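PDB 2PZZ: UPF0201 protein MJ1564 from Methanocaldococcus jannaschii DSM 2661, which is of unknown function, a member of an archaeal family that resembles RNA-binding proteins in structure but probably does not bind RNA. Local coordinates for residues K7-P12 and L84-A89; T33-D38 and E43-T48; D65-V70 and V94-D99; M69-G74 and K118-I123. One frame throughout, in Å; residues are numbered along the deposited sequence.

Interaction 1 (K7-P12 and L84-A89)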
loop_
_atom_site.group_PDB
_atom_site.type_symbol
_atom_site.label_atom_id
_atom_site.label_comp_id
_atom_site.label_asym_id
_atom_site.label_seq_id
_atom_site.Cartn_x
_atom_site.Cartn_y
_atom_site.Cartn_z
ATOM N N LYS A 7 2.507 9.578 10.721
ATOM C CA LYS A 7 3.426 9.447 9.593
ATOM C C LYS A 7 2.811 8.460 8.607
ATOM O O LYS A 7 2.283 7.433 9.009
ATOM C CB LYS A 7 4.787 8.920 10.071
ATOM C CG LYS A 7 5.437 9.806 11.123
ATOM C CD LYS A 7 6.794 9.266 11.554
ATOM C CE LYS A 7 7.421 10.177 12.608
ATOM N NZ LYS A 7 8.717 9.658 13.142
ATOM N N ALA A 8 2.867 8.777 7.322
ATOM C CA ALA A 8 2.306 7.895 6.302
ATOM C C ALA A 8 3.122 8.053 5.043
ATOM O O ALA A 8 3.250 9.160 4.522
ATOM C CB ALA A 8 0.848 8.268 6.018
ATOM N N LYS A 9 3.684 6.953 4.557
ATOM C CA LYS A 9 4.484 7.011 3.341
ATOM C C LYS A 9 3.527 7.146 2.159
ATOM O O LYS A 9 2.362 6.769 2.249
ATOM C CB LYS A 9 5.324 5.729 3.169
ATOM C CG LYS A 9 4.537 4.512 2.652
ATOM C CD LYS A 9 5.453 3.333 2.266
ATOM C CE LYS A 9 6.182 2.746 3.480
ATOM N NZ LYS A 9 6.902 1.454 3.187
ATOM N N VAL A 10 4.032 7.714 1.075
ATOM C CA VAL A 10 3.284 7.868 -0.152
ATOM C C VAL A 10 4.174 7.212 -1.192
ATOM O O VAL A 10 5.242 7.728 -1.526
ATOM C CB VAL A 10 3.076 9.346 -0.559
ATOM C CG1 VAL A 10 2.481 9.406 -1.979
ATOM C CG2 VAL A 10 2.154 10.034 0.420
ATOM N N LYS A 11 3.748 6.059 -1.683
ATOM C CA LYS A 11 4.531 5.353 -2.686
ATOM C C LYS A 11 4.403 6.010 -4.055
ATOM O O LYS A 11 3.436 6.735 -4.322
ATOM C CB LYS A 11 4.088 3.897 -2.726
ATOM C CG LYS A 11 4.335 3.185 -1.397
ATOM C CD LYS A 11 4.166 1.681 -1.554
ATOM C CE LYS A 11 4.666 0.953 -0.329
ATOM N NZ LYS A 11 4.698 -0.520 -0.543
ATOM N N PRO A 12 5.391 5.779 -4.942
ATOM C CA PRO A 12 5.403 6.347 -6.295
ATOM C C PRO A 12 4.070 6.295 -7.057
ATOM O O PRO A 12 3.716 7.253 -7.744
ATOM C CB PRO A 12 6.491 5.530 -6.994
ATOM C CG PRO A 12 7.505 5.353 -5.886
ATOM C CD PRO A 12 6.611 4.976 -4.700
ATOM N N LEU A 84 -2.729 2.000 11.003
ATOM C CA LEU A 84 -4.096 2.010 10.496
ATOM C C LEU A 84 -4.013 1.652 9.028
ATOM O O LEU A 84 -3.079 2.070 8.322
ATOM C CB LEU A 84 -4.742 3.387 10.647
ATOM C CG LEU A 84 -5.053 3.841 12.075
ATOM C CD1 LEU A 84 -5.710 5.218 12.044
ATOM C CD2 LEU A 84 -5.961 2.829 12.748
ATOM N N ASN A 85 -4.979 0.869 8.567
ATOM C CA ASN A 85 -4.995 0.485 7.165
ATOM C C ASN A 85 -5.277 1.754 6.372
ATOM O O ASN A 85 -6.233 2.479 6.646
ATOM C CB ASN A 85 -6.088 -0.535 6.910
ATOM C CG ASN A 85 -6.072 -1.034 5.492
ATOM O OD1 ASN A 85 -6.092 -0.242 4.536
ATOM N ND2 ASN A 85 -6.018 -2.349 5.337
ATOM N N LYS A 86 -4.431 2.024 5.393
ATOM C CA LYS A 86 -4.544 3.217 4.572
ATOM C C LYS A 86 -5.751 3.183 3.633
ATOM O O LYS A 86 -6.358 4.227 3.356
ATOM C CB LYS A 86 -3.236 3.386 3.783
ATOM C CG LYS A 86 -2.919 4.789 3.348
ATOM C CD LYS A 86 -1.405 5.051 3.332
ATOM C CE LYS A 86 -0.646 4.023 2.518
ATOM N NZ LYS A 86 0.697 4.522 2.082
ATOM N N GLN A 87 -6.107 1.986 3.162
ATOM C CA GLN A 87 -7.224 1.825 2.229
ATOM C C GLN A 87 -8.557 1.906 2.959
ATOM O O GLN A 87 -9.517 2.500 2.462
ATOM C CB GLN A 87 -7.082 0.492 1.483
ATOM C CG GLN A 87 -5.653 0.258 0.958
ATOM C CD GLN A 87 -5.136 1.438 0.148
ATOM O OE1 GLN A 87 -3.928 1.711 0.114
ATOM N NE2 GLN A 87 -6.045 2.145 -0.516
ATOM N N ALA A 88 -8.614 1.320 4.148
ATOM C CA ALA A 88 -9.826 1.390 4.944
ATOM C C ALA A 88 -10.028 2.851 5.354
ATOM O O ALA A 88 -11.144 3.375 5.332
ATOM C CB ALA A 88 -9.693 0.513 6.173
ATOM N N ALA A 89 -8.931 3.514 5.705
ATOM C CA ALA A 89 -8.985 4.904 6.128
ATOM C C ALA A 89 -9.475 5.808 5.005
ATOM O O ALA A 89 -10.181 6.801 5.240
ATOM C CB ALA A 89 -7.609 5.363 6.604
#
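Lys86 sends its side chain across to strand 3-10 and places NZ 2.8 Å from Lys9 O. The ammonium sits above the carbonyl plane, 36° out of it, so neither lone pair is met head-on. The aliphatic part of Lys86 turns twice on the way, at chi2 (147°) and chi3 (53°), and these bends bring its tip to the backbone of the strand rather than past it. The Lys9 side chain runs at about a right angle to that of Lys86. Only its root takes part, with CG 3.9 Å from Lys86 NZ, while the rest of the chain leads away.

Lys86 is the first residue of helix 86-90, and Asn85 before it is the N-cap. Asn85 OD1 accepts from Gln87 N at 2.6 Å and from Ala88 N at 3.0 Å, the second donor standing well above the amide plane. The capped turn and the bond from Lys86 N to Asp99 OD1 probably fix where the lysine side chain starts.

The contact thus ties the short helix to the end of a central strand. Lys86 NZ also donates to His101 O and forms a salt bridge with Glu14 OE1. Two carbonyl oxygens and a carboxylate therefore surround one largely buried amine, an environment that probably stabilises its positive charge.

Interaction 2 (T33-D38 and E43-T48)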
loop_
_atom_site.group_PDB
_atom_site.type_symbol
_atom_site.label_atom_id
_atom_site.label_comp_id
_atom_site.label_asym_id
_atom_site.label_seq_id
_atom_site.Cartn_x
_atom_site.Cartn_y
_atom_site.Cartn_z
ATOM N N THR A 33 2.446 17.870 6.891
ATOM C CA THR A 33 3.501 18.369 6.020
ATOM C C THR A 33 4.002 17.188 5.175
ATOM O O THR A 33 4.127 16.055 5.659
ATOM C CB THR A 33 4.684 18.953 6.809
ATOM O OG1 THR A 33 5.522 17.881 7.262
ATOM C CG2 THR A 33 4.180 19.757 8.007
ATOM N N PHE A 34 4.281 17.460 3.910
ATOM C CA PHE A 34 4.741 16.424 3.005
ATOM C C PHE A 34 6.208 16.582 2.660
ATOM O O PHE A 34 6.643 17.654 2.250
ATOM C CB PHE A 34 3.932 16.460 1.710
ATOM C CG PHE A 34 4.418 15.491 0.669
ATOM C CD1 PHE A 34 4.084 14.144 0.745
ATOM C CD2 PHE A 34 5.212 15.927 -0.384
ATOM C CE1 PHE A 34 4.528 13.243 -0.219
ATOM C CE2 PHE A 34 5.666 15.033 -1.354
ATOM C CZ PHE A 34 5.323 13.688 -1.272
ATOM N N ILE A 35 6.970 15.510 2.822
ATOM C CA ILE A 35 8.383 15.544 2.481
ATOM C C ILE A 35 8.698 14.497 1.427
ATOM O O ILE A 35 8.203 13.369 1.475
ATOM C CB ILE A 35 9.293 15.310 3.711
ATOM C CG1 ILE A 35 8.803 14.111 4.520
ATOM C CG2 ILE A 35 9.333 16.567 4.565
ATOM C CD1 ILE A 35 7.632 14.422 5.443
ATOM N N GLU A 36 9.520 14.889 0.465
ATOM C CA GLU A 36 9.920 14.004 -0.616
ATOM C C GLU A 36 11.099 13.135 -0.196
ATOM O O GLU A 36 11.980 13.581 0.543
ATOM C CB GLU A 36 10.304 14.835 -1.834
ATOM C CG GLU A 36 9.196 15.764 -2.294
ATOM C CD GLU A 36 9.685 16.802 -3.280
ATOM O OE1 GLU A 36 10.563 17.614 -2.899
ATOM O OE2 GLU A 36 9.195 16.804 -4.429
ATOM N N LYS A 37 11.100 11.889 -0.660
ATOM C CA LYS A 37 12.180 10.959 -0.352
ATOM C C LYS A 37 12.899 10.541 -1.634
ATOM O O LYS A 37 13.148 11.376 -2.505
ATOM C CB LYS A 37 11.636 9.740 0.394
ATOM C CG LYS A 37 11.208 10.059 1.819
ATOM C CD LYS A 37 10.908 8.795 2.596
ATOM C CE LYS A 37 10.617 9.101 4.047
ATOM N NZ LYS A 37 10.455 7.851 4.841
ATOM N N ASP A 38 13.226 9.259 -1.762
ATOM C CA ASP A 38 13.934 8.794 -2.952
ATOM C C ASP A 38 13.089 7.936 -3.892
ATOM O O ASP A 38 12.170 7.244 -3.465
ATOM C CB ASP A 38 15.189 8.003 -2.552
ATOM C CG ASP A 38 16.163 8.826 -1.718
ATOM O OD1 ASP A 38 16.421 9.996 -2.066
ATOM O OD2 ASP A 38 16.678 8.297 -0.714
ATOM N N GLU A 43 6.425 11.219 1.999
ATOM C CA GLU A 43 5.856 10.924 3.304
ATOM C C GLU A 43 5.140 12.119 3.930
ATOM O O GLU A 43 5.609 13.259 3.825
ATOM C CB GLU A 43 6.967 10.454 4.242
ATOM C CG GLU A 43 6.551 10.268 5.687
ATOM C CD GLU A 43 7.725 9.887 6.590
ATOM O OE1 GLU A 43 8.709 10.658 6.659
ATOM O OE2 GLU A 43 7.664 8.819 7.235
ATOM N N TRP A 44 4.003 11.853 4.571
ATOM C CA TRP A 44 3.257 12.895 5.261
ATOM C C TRP A 44 3.571 12.739 6.743
ATOM O O TRP A 44 3.589 11.628 7.246
ATOM C CB TRP A 44 1.726 12.727 5.110
ATOM C CG TRP A 44 1.145 13.165 3.810
ATOM C CD1 TRP A 44 0.793 12.369 2.756
ATOM C CD2 TRP A 44 0.843 14.512 3.417
ATOM N NE1 TRP A 44 0.291 13.136 1.730
ATOM C CE2 TRP A 44 0.309 14.454 2.110
ATOM C CE3 TRP A 44 0.973 15.761 4.044
ATOM C CZ2 TRP A 44 -0.103 15.607 1.412
ATOM C CZ3 TRP A 44 0.565 16.911 3.351
ATOM C CH2 TRP A 44 0.030 16.821 2.044
ATOM N N GLU A 45 3.818 13.845 7.431
ATOM C CA GLU A 45 4.045 13.818 8.872
ATOM C C GLU A 45 3.184 14.924 9.466
ATOM O O GLU A 45 3.011 15.976 8.854
ATOM C CB GLU A 45 5.498 14.099 9.215
ATOM C CG GLU A 45 6.418 12.940 8.962
ATOM C CD GLU A 45 7.859 13.337 9.125
ATOM O OE1 GLU A 45 8.374 14.057 8.244
ATOM O OE2 GLU A 45 8.467 12.940 10.137
ATOM N N GLY A 46 2.641 14.693 10.654
ATOM C CA GLY A 46 1.814 15.715 11.267
ATOM C C GLY A 46 1.365 15.367 12.662
ATOM O O GLY A 46 1.651 14.281 13.169
ATOM N N LYS A 47 0.639 16.288 13.286
ATOM C CA LYS A 47 0.179 16.063 14.641
ATOM C C LYS A 47 -1.191 16.659 14.903
ATOM O O LYS A 47 -1.646 17.552 14.190
ATOM C CB LYS A 47 1.174 16.678 15.627
ATOM C CG LYS A 47 2.634 16.307 15.371
ATOM C CD LYS A 47 3.523 16.708 16.551
ATOM C CE LYS A 47 3.789 18.209 16.600
ATOM N NZ LYS A 47 4.857 18.610 15.636
ATOM N N THR A 48 -1.838 16.137 15.938
ATOM C CA THR A 48 -3.134 16.617 16.391
ATOM C C THR A 48 -3.216 16.268 17.865
ATOM O O THR A 48 -2.527 15.360 18.328
ATOM C CB THR A 48 -4.325 15.947 15.662
ATOM O OG1 THR A 48 -5.548 16.421 16.240
ATOM C CG2 THR A 48 -4.280 14.410 15.788
#
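The CB of Phe34 sits over one face of the Trp44 indole, 3.7 Å from the centroid of the six-membered ring and 9° off its normal, a textbook CH-pi contact. At the indole edge, in plane, comes Thr33 N. Phe34 and Trp44 form a non-hydrogen-bonded pair of an antiparallel beta hairpin made by strands 31-36 and 42-48. The Phe34 ring turns its edge toward the five-membered ring, with centroids 5.3 Å apart and planes at 58°, a tilted edge-to-face pair. Trp44 also reaches helix 16-26, where NE1 donates to Lys16 O and the ring packs on Val19 and Ile23.

The hydrogen-bonded pair Thr33-Glu45 flanks the aromatic one: Thr33 N donates to Glu45 O and Glu45 N to Thr33 O, each at 2.8 Å. Ile35 and Glu43 form the hydrogen-bonded pair on the other side of the aromatics. Their side chains, like those of Thr33 and Glu45, emerge on the sheet face away from the aromatics. There Lys37 NZ makes a long salt bridge of 3.8 Å to Glu43 OE1. Between the pairs, Trp44 CA brings its hydrogen toward Thr33 O, the carbon 3.3 Å from the oxygen.

Interaction 3 (D65-V70 and V94-D99)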
loop_
_atom_site.group_PDB
_atom_site.type_symbol
_atom_site.label_atom_id
_atom_site.label_comp_id
_atom_site.label_asym_id
_atom_site.label_seq_id
_atom_site.Cartn_x
_atom_site.Cartn_y
_atom_site.Cartn_z
ATOM N N ASP A 65 -13.324 -3.570 21.160
ATOM C CA ASP A 65 -12.577 -4.705 21.680
ATOM C C ASP A 65 -11.252 -4.885 20.971
ATOM O O ASP A 65 -10.245 -5.219 21.601
ATOM C CB ASP A 65 -13.413 -5.980 21.558
ATOM C CG ASP A 65 -14.302 -5.975 20.323
ATOM O OD1 ASP A 65 -15.176 -5.079 20.214
ATOM O OD2 ASP A 65 -14.130 -6.862 19.460
ATOM N N ALA A 66 -11.252 -4.662 19.660
ATOM C CA ALA A 66 -10.038 -4.809 18.875
ATOM C C ALA A 66 -9.090 -3.650 19.172
ATOM O O ALA A 66 -7.898 -3.849 19.377
ATOM C CB ALA A 66 -10.376 -4.847 17.385
ATOM N N ALA A 67 -9.632 -2.437 19.194
ATOM C CA ALA A 67 -8.829 -1.253 19.455
ATOM C C ALA A 67 -8.137 -1.337 20.814
ATOM O O ALA A 67 -6.954 -1.034 20.925
ATOM C CB ALA A 67 -9.698 -0.002 19.376
ATOM N N ARG A 68 -8.870 -1.763 21.836
ATOM C CA ARG A 68 -8.303 -1.877 23.176
ATOM C C ARG A 68 -7.098 -2.809 23.188
ATOM O O ARG A 68 -6.065 -2.501 23.775
ATOM C CB ARG A 68 -9.363 -2.388 24.151
ATOM C CG ARG A 68 -8.879 -2.529 25.596
ATOM C CD ARG A 68 -8.192 -1.256 26.132
ATOM N NE ARG A 68 -8.030 -1.373 27.573
ATOM C CZ ARG A 68 -9.001 -1.133 28.445
ATOM N NH1 ARG A 68 -10.193 -0.733 28.018
ATOM N NH2 ARG A 68 -8.807 -1.368 29.735
HETATM N N MSE A 69 -7.231 -3.951 22.520
HETATM C CA MSE A 69 -6.152 -4.917 22.467
HETATM C C MSE A 69 -4.945 -4.331 21.740
HETATM O O MSE A 69 -3.810 -4.459 22.204
HETATM C CB MSE A 69 -6.611 -6.191 21.753
HETATM C CG MSE A 69 -5.586 -7.318 21.798
HETATM SE SE MSE A 69 -5.921 -8.716 20.496
HETATM C CE MSE A 69 -4.750 -8.032 19.107
ATOM N N VAL A 70 -5.184 -3.687 20.599
ATOM C CA VAL A 70 -4.084 -3.104 19.834
ATOM C C VAL A 70 -3.365 -1.978 20.588
ATOM O O VAL A 70 -2.139 -1.887 20.559
ATOM C CB VAL A 70 -4.577 -2.568 18.471
ATOM C CG1 VAL A 70 -3.447 -1.848 17.753
ATOM C CG2 VAL A 70 -5.096 -3.736 17.605
ATOM N N VAL A 94 -11.928 2.540 10.144
ATOM C CA VAL A 94 -10.767 2.245 10.972
ATOM C C VAL A 94 -10.460 0.755 10.954
ATOM O O VAL A 94 -11.315 -0.061 11.300
ATOM C CB VAL A 94 -10.971 2.665 12.442
ATOM C CG1 VAL A 94 -9.794 2.169 13.282
ATOM C CG2 VAL A 94 -11.081 4.190 12.547
ATOM N N ASN A 95 -9.238 0.417 10.548
ATOM C CA ASN A 95 -8.783 -0.965 10.492
ATOM C C ASN A 95 -7.293 -1.006 10.896
ATOM O O ASN A 95 -6.479 -0.244 10.380
ATOM C CB ASN A 95 -8.990 -1.509 9.084
ATOM C CG ASN A 95 -9.342 -2.969 9.081
ATOM O OD1 ASN A 95 -8.550 -3.803 8.673
ATOM N ND2 ASN A 95 -10.545 -3.293 9.547
ATOM N N PHE A 96 -6.954 -1.907 11.811
ATOM C CA PHE A 96 -5.596 -2.017 12.343
ATOM C C PHE A 96 -4.532 -2.844 11.602
ATOM O O PHE A 96 -3.389 -2.937 12.055
ATOM C CB PHE A 96 -5.691 -2.475 13.795
ATOM C CG PHE A 96 -6.420 -1.508 14.670
ATOM C CD1 PHE A 96 -5.879 -0.247 14.938
ATOM C CD2 PHE A 96 -7.667 -1.829 15.197
ATOM C CE1 PHE A 96 -6.575 0.684 15.721
ATOM C CE2 PHE A 96 -8.361 -0.908 15.977
ATOM C CZ PHE A 96 -7.810 0.351 16.238
ATOM N N ASP A 97 -4.880 -3.435 10.469
ATOM C CA ASP A 97 -3.902 -4.211 9.706
ATOM C C ASP A 97 -3.168 -3.287 8.730
ATOM O O ASP A 97 -3.791 -2.443 8.088
ATOM C CB ASP A 97 -4.616 -5.312 8.931
ATOM C CG ASP A 97 -5.632 -4.757 7.959
ATOM O OD1 ASP A 97 -6.375 -3.836 8.358
ATOM O OD2 ASP A 97 -5.691 -5.239 6.807
ATOM N N ILE A 98 -1.849 -3.428 8.623
ATOM C CA ILE A 98 -1.093 -2.590 7.699
ATOM C C ILE A 98 -1.428 -3.031 6.277
ATOM O O ILE A 98 -1.308 -4.211 5.946
ATOM C CB ILE A 98 0.455 -2.728 7.889
ATOM C CG1 ILE A 98 0.888 -2.235 9.274
ATOM C CG2 ILE A 98 1.183 -1.926 6.823
ATOM C CD1 ILE A 98 0.744 -3.270 10.365
ATOM N N ASP A 99 -1.858 -2.093 5.440
ATOM C CA ASP A 99 -2.184 -2.428 4.058
ATOM C C ASP A 99 -0.898 -2.623 3.259
ATOM O O ASP A 99 0.204 -2.360 3.758
ATOM C CB ASP A 99 -3.028 -1.324 3.409
ATOM C CG ASP A 99 -2.317 0.012 3.384
ATOM O OD1 ASP A 99 -2.170 0.623 4.465
ATOM O OD2 ASP A 99 -1.904 0.444 2.284
#
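Val70 N donates to Ala66 O at 3.0 Å, an i to i+4 bond of helix 64-73, and the turn it closes presents Ala66, Ala67 and Val70 to the ring of Phe96. No hydrogen bond joins helix and loop directly, so this contact is a worked case of one aromatic ring docked on a helix with small side chains.

Val70 lies over one face of the ring. Its two methyls share the work: CG2 is 3.9 Å from Phe96 CG, while CG1 is 4.0 Å from Phe96 CD1. The far end of the ring meets Ala67. There Phe96 CE2 comes within 3.5 Å of Ala67 CA, and Phe96 CZ lies 3.7 Å from Ala67 CB. The small Ala67 side chain is consistent with this close approach to the helix backbone. Phe96 gets there with its CG beside the backbone N and opposite the carbonyl carbon (chi1 -62°), which carries the ring from the loop to the helix.

The loop in question connects helix 86-90 to strand 104-109, the last strand of the antiparallel sheet along the chain. Phe96 packs also on Leu84 of strand 79-84 and Leu58 of helix 52-60, so the ring lies between strand 79-84 and helices 52-60 and 64-73. Before Phe96, Val94 N donates to Gln61 OE1; after it, Asp99 OD2 accepts from His101 N within the loop itself.

Interaction 4 (M69-G74 and K118-I123)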
loop_
_atom_site.group_PDB
_atom_site.type_symbol
_atom_site.label_atom_id
_atom_site.label_comp_id
_atom_site.label_asym_id
_atom_site.label_seq_id
_atom_site.Cartn_x
_atom_site.Cartn_y
_atom_site.Cartn_z
HETATM N N MSE A 69 -7.231 -3.951 22.520
HETATM C CA MSE A 69 -6.152 -4.917 22.467
HETATM C C MSE A 69 -4.945 -4.331 21.740
HETATM O O MSE A 69 -3.810 -4.459 22.204
HETATM C CB MSE A 69 -6.611 -6.191 21.753
HETATM C CG MSE A 69 -5.586 -7.318 21.798
HETATM SE SE MSE A 69 -5.921 -8.716 20.496
HETATM C CE MSE A 69 -4.750 -8.032 19.107
ATOM N N VAL A 70 -5.184 -3.687 20.599
ATOM C CA VAL A 70 -4.084 -3.104 19.834
ATOM C C VAL A 70 -3.365 -1.978 20.588
ATOM O O VAL A 70 -2.139 -1.887 20.559
ATOM C CB VAL A 70 -4.577 -2.568 18.471
ATOM C CG1 VAL A 70 -3.447 -1.848 17.753
ATOM C CG2 VAL A 70 -5.096 -3.736 17.605
ATOM N N LEU A 71 -4.127 -1.125 21.261
ATOM C CA LEU A 71 -3.532 -0.025 22.013
ATOM C C LEU A 71 -2.694 -0.519 23.200
ATOM O O LEU A 71 -1.623 0.022 23.473
ATOM C CB LEU A 71 -4.623 0.937 22.495
ATOM C CG LEU A 71 -5.443 1.556 21.355
ATOM C CD1 LEU A 71 -6.450 2.573 21.894
ATOM C CD2 LEU A 71 -4.497 2.216 20.365
ATOM N N GLU A 72 -3.170 -1.535 23.909
ATOM C CA GLU A 72 -2.401 -2.039 25.042
ATOM C C GLU A 72 -1.134 -2.724 24.562
ATOM O O GLU A 72 -0.070 -2.580 25.169
ATOM C CB GLU A 72 -3.234 -3.004 25.873
ATOM C CG GLU A 72 -4.335 -2.326 26.635
ATOM C CD GLU A 72 -4.994 -3.261 27.608
ATOM O OE1 GLU A 72 -4.450 -4.371 27.803
ATOM O OE2 GLU A 72 -6.044 -2.896 28.181
ATOM N N LYS A 73 -1.244 -3.449 23.450
ATOM C CA LYS A 73 -0.105 -4.146 22.868
ATOM C C LYS A 73 1.019 -3.205 22.433
ATOM O O LYS A 73 2.193 -3.578 22.476
ATOM C CB LYS A 73 -0.572 -4.973 21.668
ATOM C CG LYS A 73 0.526 -5.705 20.918
ATOM C CD LYS A 73 -0.084 -6.674 19.899
ATOM C CE LYS A 73 -1.058 -7.638 20.584
ATOM N NZ LYS A 73 -1.712 -8.603 19.647
ATOM N N GLY A 74 0.664 -1.994 22.003
ATOM C CA GLY A 74 1.673 -1.039 21.570
ATOM C C GLY A 74 2.027 -0.048 22.668
ATOM O O GLY A 74 2.774 0.904 22.460
ATOM N N LYS A 118 -5.167 5.524 31.118
ATOM C CA LYS A 118 -6.469 6.168 31.222
ATOM C C LYS A 118 -6.875 6.686 29.855
ATOM O O LYS A 118 -8.059 6.715 29.521
ATOM C CB LYS A 118 -6.442 7.319 32.231
ATOM C CG LYS A 118 -6.632 6.865 33.675
ATOM C CD LYS A 118 -6.776 8.047 34.624
ATOM C CE LYS A 118 -7.050 7.580 36.049
ATOM N NZ LYS A 118 -7.369 8.719 36.958
ATOM N N ILE A 119 -5.883 7.098 29.068
ATOM C CA ILE A 119 -6.126 7.599 27.718
ATOM C C ILE A 119 -6.738 6.452 26.917
ATOM O O ILE A 119 -7.733 6.626 26.199
ATOM C CB ILE A 119 -4.800 8.010 27.025
ATOM C CG1 ILE A 119 -4.180 9.216 27.738
ATOM C CG2 ILE A 119 -5.044 8.307 25.543
ATOM C CD1 ILE A 119 -4.954 10.478 27.560
ATOM N N ILE A 120 -6.134 5.274 27.065
ATOM C CA ILE A 120 -6.579 4.088 26.348
ATOM C C ILE A 120 -7.963 3.612 26.759
ATOM O O ILE A 120 -8.755 3.216 25.908
ATOM C CB ILE A 120 -5.565 2.937 26.512
ATOM C CG1 ILE A 120 -4.251 3.317 25.822
ATOM C CG2 ILE A 120 -6.127 1.653 25.909
ATOM C CD1 ILE A 120 -3.167 2.255 25.913
ATOM N N LYS A 121 -8.251 3.636 28.056
ATOM C CA LYS A 121 -9.561 3.216 28.545
ATOM C C LYS A 121 -10.617 4.183 28.029
ATOM O O LYS A 121 -11.743 3.803 27.724
ATOM C CB LYS A 121 -9.581 3.198 30.082
ATOM C CG LYS A 121 -8.862 1.997 30.692
ATOM C CD LYS A 121 -8.768 2.090 32.218
ATOM C CE LYS A 121 -8.097 0.839 32.803
ATOM N NZ LYS A 121 -7.673 0.974 34.240
ATOM N N ASP A 122 -10.224 5.442 27.931
ATOM C CA ASP A 122 -11.093 6.504 27.464
ATOM C C ASP A 122 -11.379 6.371 25.966
ATOM O O ASP A 122 -12.503 6.614 25.515
ATOM C CB ASP A 122 -10.424 7.845 27.763
ATOM C CG ASP A 122 -11.287 9.022 27.401
ATOM O OD1 ASP A 122 -11.405 9.325 26.199
ATOM O OD2 ASP A 122 -11.853 9.645 28.323
ATOM N N ILE A 123 -10.360 5.980 25.203
ATOM C CA ILE A 123 -10.502 5.824 23.761
ATOM C C ILE A 123 -11.239 4.542 23.389
ATOM O O ILE A 123 -12.200 4.575 22.614
ATOM C CB ILE A 123 -9.126 5.828 23.064
ATOM C CG1 ILE A 123 -8.476 7.206 23.230
ATOM C CG2 ILE A 123 -9.279 5.501 21.572
ATOM C CD1 ILE A 123 -7.072 7.319 22.612
#
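This is an apolar helix-helix contact, buried and without hydrogen bonds across it, between the C-terminal part of helix 64-73 and helix 116-123, which follows the last strand of the sheet. The two short segments run nearly antiparallel, at 168°, with their axes 10.2 Å apart. Leu71 and Ile120 meet at the centre, their side chains sliding past each other in opposite directions. Both branches of the isoleucine take part: CG2 touches Leu71 CB at 3.8 Å, and CD1 reaches over to the helix backbone, 3.7 Å from Leu71 O. That oxygen has a polar partner in Thr80 OG1. In Ile120, chi1 of -66° sets CG1 beside the backbone N, which leaves CG2 opposite that N and turned to the leucine. One turn along, Ile123 offers the same branch crosswise, its CG2 4.1 Å from Leu71 CD1.

Glu72 borders this patch with its aliphatic part, CG lying 4.4 Å from Ile120 CG2, while its carboxylate forms a salt bridge with Arg68 through OE2. Beyond the pair of helices, Leu71 packs on Phe82 of strand 79-84, and Ile123 on Leu58 of helix 52-60, whose Lys55 also forms a salt bridge with Asp122.

In the fold
Interaction 2 closes first along the chain, nested within the span of interaction 1, and the two meet in the sheet, where strands 3-10 and 42-48 are neighbours; their centres are 12 Å apart. Interactions 3 and 4 open after interaction 2 closes, and each crosses interaction 1 along the chain. With centres 11 Å apart, they share Met69 and Val70 of helix 64-73 and hold different partners to it, a loop and helix 116-123. Interactions 2 and 4 lie on opposite sides of the chain's centre, about 25 Å apart between centres. Interaction 1 touches both interaction 2 and interaction 3, and so lies between them, but its nearest atoms are about 7 Å from interaction 4.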